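Local coordinates for periplasmic cell division protein (SufI) (Aquifex aeolicus, PDB 6SYY) that is a multicopper oxidase that binds four copper ions and probably couples substrate oxidation at one copper to oxygen reduction at the other three, as laccases do, at residues G167-Y171 and Y172-G176; E181-D184 and E185-K189; D193-Y196 and G197-D200; H497-N500 and E501-Y505. All blocks are in the same frame, centred on the assembly; numbering follows the deposited sequence.

Contact 1: G167-Y171 and Y172-G176; sequences GYQVY and YGLAG
Tyr-168 and Tyr-172 stack one turn apart at the C-terminal end of helix 166-172, which closes in a Schellman motif. With CG trans to the backbone N (chi1 177°), the Tyr-168 side chain runs from CB alongside Tyr-172, face toward face. CG is 4.1 Å from CD1 of Tyr-172, CD2 lies near both CD1 and CE1, CE2 comes to 3.3 Å from Tyr-172 CE1, and OH ends over the centre of the Tyr-172 ring. The result is an offset stack with planes 29° apart. Tyr-171 completes the cluster, its edge toward the face of Tyr-172 in a T-shaped pair, while its OH is bonded to Thr-209 N. Shrinking Tyr-168 to an alanine would probably strip one face of Tyr-172 and leave that ring freer to turn, and Arg-165 would lose its cation-pi partner. The chain leaves the helix at Gly-173 with positive phi; Leu-174 N reaches back to Gln-169 O (3.0 Å) and Gly-173 N to Val-170 O (3.0 Å). Val-170 itself packs on the copper ligand His-159. Tyr-168 O, bonded to Tyr-172 N, also lies in the plane of the Tyr-172 ring at its edge, 3.3 Å from CD1.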
loop_
_atom_site.group_PDB
_atom_site.type_symbol
_atom_site.label_atom_id
_atom_site.label_comp_id
_atom_site.label_asym_id
_atom_site.label_seq_id
_atom_site.Cartn_x
_atom_site.Cartn_y
_atom_site.Cartn_z
ATOM N N GLY A 167 8.980 -8.328 -6.342
ATOM C CA GLY A 167 9.557 -8.448 -5.014
ATOM C C GLY A 167 10.987 -7.948 -4.961
ATOM O O GLY A 167 11.391 -7.282 -4.003
ATOM N N TYR A 168 11.769 -8.241 -6.000
ATOM C CA TYR A 168 13.157 -7.792 -6.022
ATOM C C TYR A 168 13.243 -6.271 -6.058
ATOM O O TYR A 168 13.967 -5.658 -5.264
ATOM C CB TYR A 168 13.891 -8.401 -7.220
ATOM C CG TYR A 168 15.325 -7.930 -7.346
ATOM C CD1 TYR A 168 15.639 -6.760 -8.031
ATOM C CD2 TYR A 168 16.362 -8.652 -6.777
ATOM C CE1 TYR A 168 16.943 -6.321 -8.141
ATOM C CE2 TYR A 168 17.671 -8.223 -6.886
ATOM C CZ TYR A 168 17.956 -7.055 -7.567
ATOM O OH TYR A 168 19.259 -6.619 -7.681
ATOM N N GLN A 169 12.517 -5.642 -6.981
ATOM C CA GLN A 169 12.707 -4.212 -7.199
ATOM C C GLN A 169 12.124 -3.388 -6.057
ATOM O O GLN A 169 12.706 -2.370 -5.662
ATOM C CB GLN A 169 12.106 -3.801 -8.540
ATOM C CG GLN A 169 12.833 -4.396 -9.732
ATOM C CD GLN A 169 12.559 -3.642 -11.013
ATOM O OE1 GLN A 169 11.410 -3.341 -11.338
ATOM N NE2 GLN A 169 13.619 -3.315 -11.742
ATOM N N VAL A 170 10.981 -3.805 -5.511
ATOM C CA VAL A 170 10.432 -3.113 -4.349
ATOM C C VAL A 170 11.396 -3.219 -3.178
ATOM O O VAL A 170 11.738 -2.219 -2.536
ATOM C CB VAL A 170 9.045 -3.675 -3.993
ATOM C CG1 VAL A 170 8.560 -3.097 -2.667
ATOM C CG2 VAL A 170 8.056 -3.372 -5.104
ATOM N N TYR A 171 11.874 -4.435 -2.905
ATOM C CA TYR A 171 12.782 -4.647 -1.784
ATOM C C TYR A 171 14.070 -3.851 -1.938
ATOM O O TYR A 171 14.632 -3.386 -0.940
ATOM C CB TYR A 171 13.091 -6.134 -1.640
ATOM C CG TYR A 171 14.033 -6.450 -0.504
ATOM C CD1 TYR A 171 13.595 -6.415 0.812
ATOM C CD2 TYR A 171 15.361 -6.788 -0.745
ATOM C CE1 TYR A 171 14.450 -6.699 1.858
ATOM C CE2 TYR A 171 16.224 -7.085 0.299
ATOM C CZ TYR A 171 15.760 -7.039 1.600
ATOM O OH TYR A 171 16.601 -7.328 2.652
ATOM N N TYR A 172 14.555 -3.677 -3.166
ATOM C CA TYR A 172 15.797 -2.939 -3.347
ATOM C C TYR A 172 15.595 -1.429 -3.402
ATOM O O TYR A 172 16.587 -0.694 -3.466
ATOM C CB TYR A 172 16.536 -3.435 -4.596
ATOM C CG TYR A 172 17.512 -4.532 -4.250
ATOM C CD1 TYR A 172 17.122 -5.865 -4.254
ATOM C CD2 TYR A 172 18.812 -4.233 -3.871
ATOM C CE1 TYR A 172 18.009 -6.870 -3.909
ATOM C CE2 TYR A 172 19.706 -5.231 -3.527
ATOM C CZ TYR A 172 19.299 -6.547 -3.550
ATOM O OH TYR A 172 20.182 -7.542 -3.208
ATOM N N GLY A 173 14.356 -0.943 -3.367
ATOM C CA GLY A 173 14.166 0.472 -3.117
ATOM C C GLY A 173 13.116 1.200 -3.931
ATOM O O GLY A 173 12.828 2.366 -3.651
ATOM N N LEU A 174 12.537 0.549 -4.937
ATOM C CA LEU A 174 11.519 1.201 -5.761
ATOM C C LEU A 174 10.189 1.126 -5.020
ATOM O O LEU A 174 9.440 0.155 -5.130
ATOM C CB LEU A 174 11.440 0.563 -7.142
ATOM C CG LEU A 174 12.707 0.658 -7.989
ATOM C CD1 LEU A 174 12.481 0.074 -9.385
ATOM C CD2 LEU A 174 13.187 2.101 -8.059
ATOM N N ALA A 175 9.906 2.166 -4.235
ATOM C CA ALA A 175 8.664 2.274 -3.482
ATOM C C ALA A 175 8.496 3.718 -3.039
ATOM O O ALA A 175 9.449 4.343 -2.563
ATOM C CB ALA A 175 8.642 1.341 -2.261
ATOM N N GLY A 176 7.285 4.237 -3.195
ATOM C CA GLY A 176 7.003 5.602 -2.799
ATOM C C GLY A 176 5.537 5.771 -2.471
ATOM O O GLY A 176 4.686 4.969 -2.875
#

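Contact 2: E181-D184 and E185-K189; sequences EDED and EDNLK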
loop_
_atom_site.group_PDB
_atom_site.type_symbol
_atom_site.label_atom_id
_atom_site.label_comp_id
_atom_site.label_asym_id
_atom_site.label_seq_id
_atom_site.Cartn_x
_atom_site.Cartn_y
_atom_site.Cartn_z
ATOM N N GLU A 181 -5.285 14.867 -2.670
ATOM C CA GLU A 181 -6.051 15.831 -1.901
ATOM C C GLU A 181 -7.346 16.153 -2.630
ATOM O O GLU A 181 -7.367 16.275 -3.861
ATOM C CB GLU A 181 -5.238 17.105 -1.664
ATOM C CG GLU A 181 -4.000 16.877 -0.810
ATOM C CD GLU A 181 -3.162 18.130 -0.646
ATOM O OE1 GLU A 181 -2.806 18.749 -1.674
ATOM O OE2 GLU A 181 -2.866 18.498 0.511
ATOM N N ASP A 182 -8.428 16.258 -1.866
ATOM C CA ASP A 182 -9.704 16.741 -2.372
ATOM C C ASP A 182 -10.274 17.690 -1.325
ATOM O O ASP A 182 -9.591 18.075 -0.372
ATOM C CB ASP A 182 -10.652 15.579 -2.719
ATOM C CG ASP A 182 -11.020 14.708 -1.510
ATOM O OD1 ASP A 182 -10.897 15.155 -0.351
ATOM O OD2 ASP A 182 -11.429 13.544 -1.725
ATOM N N GLU A 183 -11.545 18.054 -1.494
ATOM C CA GLU A 183 -12.160 19.004 -0.577
ATOM C C GLU A 183 -12.285 18.433 0.834
ATOM O O GLU A 183 -12.167 19.182 1.812
ATOM C CB GLU A 183 -13.523 19.431 -1.121
ATOM C CG GLU A 183 -14.177 20.576 -0.363
ATOM C CD GLU A 183 -15.464 21.043 -1.017
ATOM O OE1 GLU A 183 -15.832 20.482 -2.071
ATOM O OE2 GLU A 183 -16.105 21.970 -0.478
ATOM N N ASP A 184 -12.505 17.119 0.963
ATOM C CA ASP A 184 -12.598 16.514 2.292
ATOM C C ASP A 184 -11.275 16.608 3.034
ATOM O O ASP A 184 -11.247 16.907 4.235
ATOM C CB ASP A 184 -13.031 15.051 2.188
ATOM C CG ASP A 184 -14.509 14.898 1.929
ATOM O OD1 ASP A 184 -15.279 15.792 2.343
ATOM O OD2 ASP A 184 -14.900 13.877 1.319
ATOM N N GLU A 185 -10.168 16.334 2.341
ATOM C CA GLU A 185 -8.853 16.500 2.949
ATOM C C GLU A 185 -8.603 17.955 3.322
ATOM O O GLU A 185 -7.964 18.241 4.342
ATOM C CB GLU A 185 -7.767 15.993 2.002
ATOM C CG GLU A 185 -6.348 16.241 2.490
ATOM C CD GLU A 185 -6.028 15.508 3.780
ATOM O OE1 GLU A 185 -6.680 14.479 4.064
ATOM O OE2 GLU A 185 -5.121 15.962 4.513
ATOM N N ASP A 186 -9.107 18.889 2.511
ATOM C CA ASP A 186 -8.958 20.306 2.829
ATOM C C ASP A 186 -9.606 20.633 4.166
ATOM O O ASP A 186 -9.000 21.294 5.018
ATOM C CB ASP A 186 -9.569 21.164 1.721
ATOM C CG ASP A 186 -8.737 21.171 0.452
ATOM O OD1 ASP A 186 -7.625 20.600 0.453
ATOM O OD2 ASP A 186 -9.204 21.752 -0.549
ATOM N N ASN A 187 -10.841 20.169 4.370
ATOM C CA ASN A 187 -11.542 20.468 5.615
ATOM C C ASN A 187 -10.868 19.802 6.808
ATOM O O ASN A 187 -10.804 20.384 7.896
ATOM C CB ASN A 187 -13.003 20.039 5.506
ATOM C CG ASN A 187 -13.739 20.768 4.399
ATOM O OD1 ASN A 187 -13.356 21.871 4.004
ATOM N ND2 ASN A 187 -14.802 20.155 3.890
ATOM N N LEU A 188 -10.357 18.584 6.626
ATOM C CA LEU A 188 -9.631 17.934 7.711
ATOM C C LEU A 188 -8.332 18.664 8.017
ATOM O O LEU A 188 -7.984 18.860 9.188
ATOM C CB LEU A 188 -9.346 16.477 7.359
ATOM C CG LEU A 188 -8.668 15.700 8.488
ATOM C CD1 LEU A 188 -9.615 15.521 9.678
ATOM C CD2 LEU A 188 -8.174 14.362 7.974
ATOM N N LYS A 189 -7.602 19.075 6.977
ATOM C CA LYS A 189 -6.341 19.781 7.181
ATOM C C LYS A 189 -6.563 21.079 7.944
ATOM O O LYS A 189 -5.744 21.462 8.786
ATOM C CB LYS A 189 -5.673 20.040 5.828
ATOM C CG LYS A 189 -4.411 20.888 5.866
ATOM C CD LYS A 189 -3.831 21.056 4.460
ATOM C CE LYS A 189 -2.693 22.072 4.425
ATOM N NZ LYS A 189 -3.141 23.437 4.830
HETATM O O HOH W 1 -16.654 21.080 2.320
#
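Asp-182 is the N-cap residue of helix 183-192, a local contact made where strand 176-181 hands over to the helix, with Glu-185 N as the main donor to its side chain. The side chain of Asp-182 folds back between its own N and carbonyl carbon (chi1 62°), which brings OD1 over the first turn. There OD1 meets Glu-185 N nearly head-on at 3.0 Å (164° at the hydrogen) and takes a second, weak bond from Asp-184 N. Ser-153 OG also bonds this oxygen. The backbone then takes up helical pairing, Asp-182 O accepting from Asp-186 N at 3.0 Å. One turn apart, the methylenes of Glu-181 and Glu-185 meet CG to CG at 4.1 Å. Glu-181 OE2 and Glu-185 OE2 stay 5.2 Å apart. So many acids at a helix N-terminus would probably be favoured by its dipole, and basic partners share the load: Glu-185 bends at chi2 toward a salt bridge with Arg-249, and Asp-186 pairs with Arg-98. On the exposed side a water links Glu-183 OE2 (3.0 Å) to Asn-187 ND2 (2.6 Å). The helix start is thus tied to strand 94-98 through Arg-98 and to strand 247-254 through Arg-249.

Contact 3: D193-Y196 and G197-D200; sequences DLEY and GVID
Glu-195 O is gripped by three successive backbone N-H groups, those of Val-198 (3.0 Å), Ile-199 (3.2 Å) and Asp-200 (3.1 Å). Ile-199 N lies in the carbonyl plane, whereas the other two donors stand well out of it. The bond to Val-198 closes a type II beta turn with Tyr-196 and Gly-197 at its corners. Gly-197 has the positive phi (77°) that such a turn takes at its second corner, where a CB would clash with Tyr-196 O. From the corner itself, Gly-197 N bonds to Asp-200 O, and Tyr-196 and Asp-200 form a single bridge. Side chains flank the turn. One face of the Tyr-196 ring lies over the Gly-197 peptide, CG 3.2 Å from N. The extended chain of Glu-195 runs obliquely across Val-198, whose CG2 touches Glu-195 CD at 3.5 Å. Farther back, Ile-199 holds CG1 between its backbone N and carbonyl carbon (chi1 63°), which turns CD1 onto Leu-194 CD2 (3.7 Å) at about a right angle and close to Asp-193 O (3.3 Å). Outer partners fix the ends: Tyr-196 OH bonds to Pro-52 O, and Asp-200 OD1 forms a salt bridge with Arg-251. The turn links helix 183-192 to strand 200-208, lying against strand 247-254 through Arg-249 and Tyr-248.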
loop_
_atom_site.group_PDB
_atom_site.type_symbol
_atom_site.label_atom_id
_atom_site.label_comp_id
_atom_site.label_asym_id
_atom_site.label_seq_id
_atom_site.Cartn_x
_atom_site.Cartn_y
_atom_site.Cartn_z
ATOM N N ASP A 193 -5.146 21.647 11.514
ATOM C CA ASP A 193 -3.914 22.377 11.209
ATOM C C ASP A 193 -2.820 21.421 10.733
ATOM O O ASP A 193 -1.650 21.554 11.095
ATOM C CB ASP A 193 -3.445 23.199 12.415
ATOM C CG ASP A 193 -2.470 24.294 12.035
ATOM O OD1 ASP A 193 -2.313 24.558 10.825
ATOM O OD2 ASP A 193 -1.856 24.887 12.949
ATOM N N LEU A 194 -3.207 20.439 9.922
ATOM C CA LEU A 194 -2.248 19.466 9.422
ATOM C C LEU A 194 -1.290 20.112 8.429
ATOM O O LEU A 194 -1.645 21.038 7.696
ATOM C CB LEU A 194 -2.966 18.289 8.760
ATOM C CG LEU A 194 -3.926 17.489 9.648
ATOM C CD1 LEU A 194 -4.552 16.322 8.872
ATOM C CD2 LEU A 194 -3.226 16.998 10.914
ATOM N N GLU A 195 -0.055 19.619 8.425
ATOM C CA GLU A 195 0.965 20.058 7.483
ATOM C C GLU A 195 1.932 18.907 7.268
ATOM O O GLU A 195 2.419 18.321 8.242
ATOM C CB GLU A 195 1.709 21.297 7.997
ATOM C CG GLU A 195 2.859 21.730 7.102
ATOM C CD GLU A 195 3.521 23.013 7.569
ATOM O OE1 GLU A 195 2.986 23.662 8.497
ATOM O OE2 GLU A 195 4.577 23.369 7.001
ATOM N N TYR A 196 2.189 18.577 6.004
ATOM C CA TYR A 196 3.103 17.486 5.693
ATOM C C TYR A 196 4.461 17.726 6.342
ATOM O O TYR A 196 4.985 18.841 6.328
ATOM C CB TYR A 196 3.269 17.327 4.178
ATOM C CG TYR A 196 4.336 16.315 3.837
ATOM C CD1 TYR A 196 4.063 14.957 3.884
ATOM C CD2 TYR A 196 5.625 16.716 3.506
ATOM C CE1 TYR A 196 5.036 14.024 3.601
ATOM C CE2 TYR A 196 6.609 15.789 3.223
ATOM C CZ TYR A 196 6.307 14.445 3.269
ATOM O OH TYR A 196 7.274 13.511 2.985
ATOM N N GLY A 197 5.027 16.670 6.921
ATOM C CA GLY A 197 6.301 16.761 7.600
ATOM C C GLY A 197 6.269 17.395 8.974
ATOM O O GLY A 197 7.273 17.319 9.694
ATOM N N VAL A 198 5.161 18.018 9.371
ATOM C CA VAL A 198 5.056 18.603 10.702
ATOM C C VAL A 198 4.234 17.674 11.588
ATOM O O VAL A 198 4.778 17.008 12.478
ATOM C CB VAL A 198 4.448 20.017 10.648
ATOM C CG1 VAL A 198 4.359 20.616 12.047
ATOM C CG2 VAL A 198 5.270 20.901 9.741
ATOM N N ILE A 199 2.923 17.620 11.356
ATOM C CA ILE A 199 2.049 16.691 12.065
ATOM C C ILE A 199 1.309 15.750 11.126
ATOM O O ILE A 199 0.476 14.964 11.590
ATOM C CB ILE A 199 1.049 17.431 12.978
ATOM C CG1 ILE A 199 0.114 18.319 12.156
ATOM C CG2 ILE A 199 1.795 18.253 14.040
ATOM C CD1 ILE A 199 -0.960 19.003 12.987
ATOM N N ASP A 200 1.586 15.805 9.820
ATOM C CA ASP A 200 1.070 14.852 8.839
ATOM C C ASP A 200 2.277 14.062 8.333
ATOM O O ASP A 200 2.994 14.515 7.438
ATOM C CB ASP A 200 0.334 15.573 7.710
ATOM C CG ASP A 200 -0.485 14.628 6.834
ATOM O OD1 ASP A 200 -0.319 13.397 6.954
ATOM O OD2 ASP A 200 -1.302 15.117 6.022
#

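Contact 4: H497-N500 and E501-Y505; sequences HPYN and EHQIY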
loop_
_atom_site.group_PDB
_atom_site.type_symbol
_atom_site.label_atom_id
_atom_site.label_comp_id
_atom_site.label_asym_id
_atom_site.label_seq_id
_atom_site.Cartn_x
_atom_site.Cartn_y
_atom_site.Cartn_z
ATOM N N HIS A 497 -16.606 2.388 -14.842
ATOM C CA HIS A 497 -15.451 3.158 -15.286
ATOM C C HIS A 497 -15.854 4.100 -16.412
ATOM O O HIS A 497 -16.749 3.782 -17.206
ATOM C CB HIS A 497 -14.303 2.249 -15.756
ATOM C CG HIS A 497 -14.597 1.493 -17.016
ATOM N ND1 HIS A 497 -14.489 2.060 -18.268
ATOM C CD2 HIS A 497 -14.987 0.212 -17.217
ATOM C CE1 HIS A 497 -14.803 1.163 -19.185
ATOM N NE2 HIS A 497 -15.110 0.033 -18.574
ATOM N N PRO A 498 -15.202 5.263 -16.511
ATOM C CA PRO A 498 -15.623 6.271 -17.493
ATOM C C PRO A 498 -14.880 6.217 -18.820
ATOM O O PRO A 498 -14.825 7.225 -19.533
ATOM C CB PRO A 498 -15.323 7.583 -16.766
ATOM C CG PRO A 498 -14.089 7.256 -15.978
ATOM C CD PRO A 498 -14.235 5.813 -15.542
ATOM N N TYR A 499 -14.310 5.070 -19.169
ATOM C CA TYR A 499 -13.467 4.951 -20.349
ATOM C C TYR A 499 -14.253 4.341 -21.503
ATOM O O TYR A 499 -15.239 3.629 -21.295
ATOM C CB TYR A 499 -12.229 4.110 -20.027
ATOM C CG TYR A 499 -11.562 4.534 -18.735
ATOM C CD1 TYR A 499 -11.237 5.867 -18.502
ATOM C CD2 TYR A 499 -11.285 3.609 -17.736
ATOM C CE1 TYR A 499 -10.643 6.264 -17.314
ATOM C CE2 TYR A 499 -10.687 3.997 -16.545
ATOM C CZ TYR A 499 -10.371 5.323 -16.339
ATOM O OH TYR A 499 -9.779 5.710 -15.158
ATOM N N ASN A 500 -13.812 4.635 -22.729
ATOM C CA ASN A 500 -14.496 4.180 -23.935
ATOM C C ASN A 500 -13.919 2.884 -24.501
ATOM O O ASN A 500 -14.217 2.538 -25.650
ATOM C CB ASN A 500 -14.483 5.279 -25.011
ATOM C CG ASN A 500 -13.075 5.693 -25.439
ATOM O OD1 ASN A 500 -12.084 5.022 -25.145
ATOM N ND2 ASN A 500 -12.992 6.810 -26.156
ATOM N N GLU A 501 -13.108 2.167 -23.725
ATOM C CA GLU A 501 -12.532 0.894 -24.138
ATOM C C GLU A 501 -12.621 -0.092 -22.985
ATOM O O GLU A 501 -12.678 0.294 -21.816
ATOM C CB GLU A 501 -11.063 1.033 -24.566
ATOM C CG GLU A 501 -10.843 1.601 -25.947
ATOM C CD GLU A 501 -9.397 1.472 -26.385
ATOM O OE1 GLU A 501 -8.515 1.388 -25.503
ATOM O OE2 GLU A 501 -9.144 1.442 -27.608
ATOM N N HIS A 502 -12.620 -1.380 -23.325
ATOM C CA HIS A 502 -12.569 -2.406 -22.296
ATOM C C HIS A 502 -11.262 -2.293 -21.514
ATOM O O HIS A 502 -10.270 -1.732 -21.987
ATOM C CB HIS A 502 -12.705 -3.799 -22.912
ATOM C CG HIS A 502 -11.536 -4.206 -23.755
ATOM N ND1 HIS A 502 -11.453 -3.919 -25.101
ATOM C CD2 HIS A 502 -10.407 -4.883 -23.443
ATOM C CE1 HIS A 502 -10.319 -4.402 -25.581
ATOM N NE2 HIS A 502 -9.667 -4.993 -24.595
ATOM N N GLN A 503 -11.274 -2.834 -20.299
ATOM C CA GLN A 503 -10.167 -2.691 -19.364
ATOM C C GLN A 503 -9.655 -4.059 -18.942
ATOM O O GLN A 503 -10.440 -4.983 -18.712
ATOM C CB GLN A 503 -10.596 -1.895 -18.125
ATOM C CG GLN A 503 -11.076 -0.494 -18.437
ATOM C CD GLN A 503 -9.979 0.365 -19.024
ATOM O OE1 GLN A 503 -8.866 0.414 -18.500
ATOM N NE2 GLN A 503 -10.281 1.039 -20.129
ATOM N N ILE A 504 -8.337 -4.178 -18.835
ATOM C CA ILE A 504 -7.684 -5.392 -18.356
ATOM C C ILE A 504 -7.027 -5.054 -17.028
ATOM O O ILE A 504 -6.048 -4.299 -16.981
ATOM C CB ILE A 504 -6.659 -5.930 -19.359
ATOM C CG1 ILE A 504 -7.336 -6.205 -20.701
ATOM C CG2 ILE A 504 -6.003 -7.182 -18.808
ATOM C CD1 ILE A 504 -8.542 -7.126 -20.601
ATOM N N TYR A 505 -7.559 -5.613 -15.949
ATOM C CA TYR A 505 -7.084 -5.311 -14.612
ATOM C C TYR A 505 -6.560 -6.579 -13.953
ATOM O O TYR A 505 -7.019 -7.685 -14.243
ATOM C CB TYR A 505 -8.195 -4.686 -13.768
ATOM C CG TYR A 505 -8.546 -3.275 -14.184
ATOM C CD1 TYR A 505 -7.549 -2.336 -14.430
ATOM C CD2 TYR A 505 -9.872 -2.882 -14.334
ATOM C CE1 TYR A 505 -7.860 -1.042 -14.805
ATOM C CE2 TYR A 505 -10.194 -1.591 -14.712
ATOM C CZ TYR A 505 -9.185 -0.677 -14.948
ATOM O OH TYR A 505 -9.499 0.611 -15.325
#
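His-497 and Gln-503 meet through their torsions: His-497 has CG wedged between its backbone N and carbonyl carbon (chi1 68°), while Gln-503 keeps CG beside its N and bends at chi2 (-64°). These turns set Gln-503 CG over the centre of the imidazole, a CH-pi contact at 4.0 Å from the ring centroid and only 6° off the ring normal. Beyond CG the amide passes Tyr-499, crossing it at about a right angle. Its NE2 comes 3.6 Å from Tyr-499 CB and CD lies 3.7 Å from Tyr-499 CD2, while NE2 gives a hydrogen to Glu-501 O (3.0 Å) from above the carbonyl plane. OE1 accepts from Trp-126 N. With a leucine in its place, Glu-501 O and Trp-126 N would probably each lose this amide partner, and the turn between Tyr-499 and the strand would be less firmly held. In the plane of the imidazole, His-497 ND1 accepts from Tyr-499 N at 3.1 Å, and at the other nitrogen NE2 is bonded to Asn-526 O. Farther along strand 503-509, Tyr-505 brings OH to the edge of the Tyr-499 ring, 3.8 Å from CE2; that hydroxyl is bonded to Ala-124 O, and the Tyr-505 side chain lies about 4 Å from that of the copper ligand His-456. No hydrogen bond joins 497-500 to 501-505, and the turn is knit by bonds within each half. An N-H facing ND1 and a carbonyl facing NE2 suggest a neutral His-497 with its proton on NE2.

Contact 1 is the most buried of the four, near the coppers, and relies on stacked tyrosines and a helix end. Contact 4 also approaches the copper site, through Tyr-505, but belongs to a much later part of the chain; the two lie about 17 Å apart at their nearest atoms. Contacts 2, 3 and 4 are all partly buried, toward the outside; 2 and 3 lie away from the coppers and hold the start and the exit of helix 183-192. They touch: Lys-189 O probably accepts from Leu-194 N, Leu-188 packs on Leu-194, and arginines of strand 247-254 serve both. Contact 2 is a helix cap whose acids find arginines outside it; backbone bonding dominates contact 3, stacked rings contact 1, and a glutamine amide packed among aromatic rings contact 4.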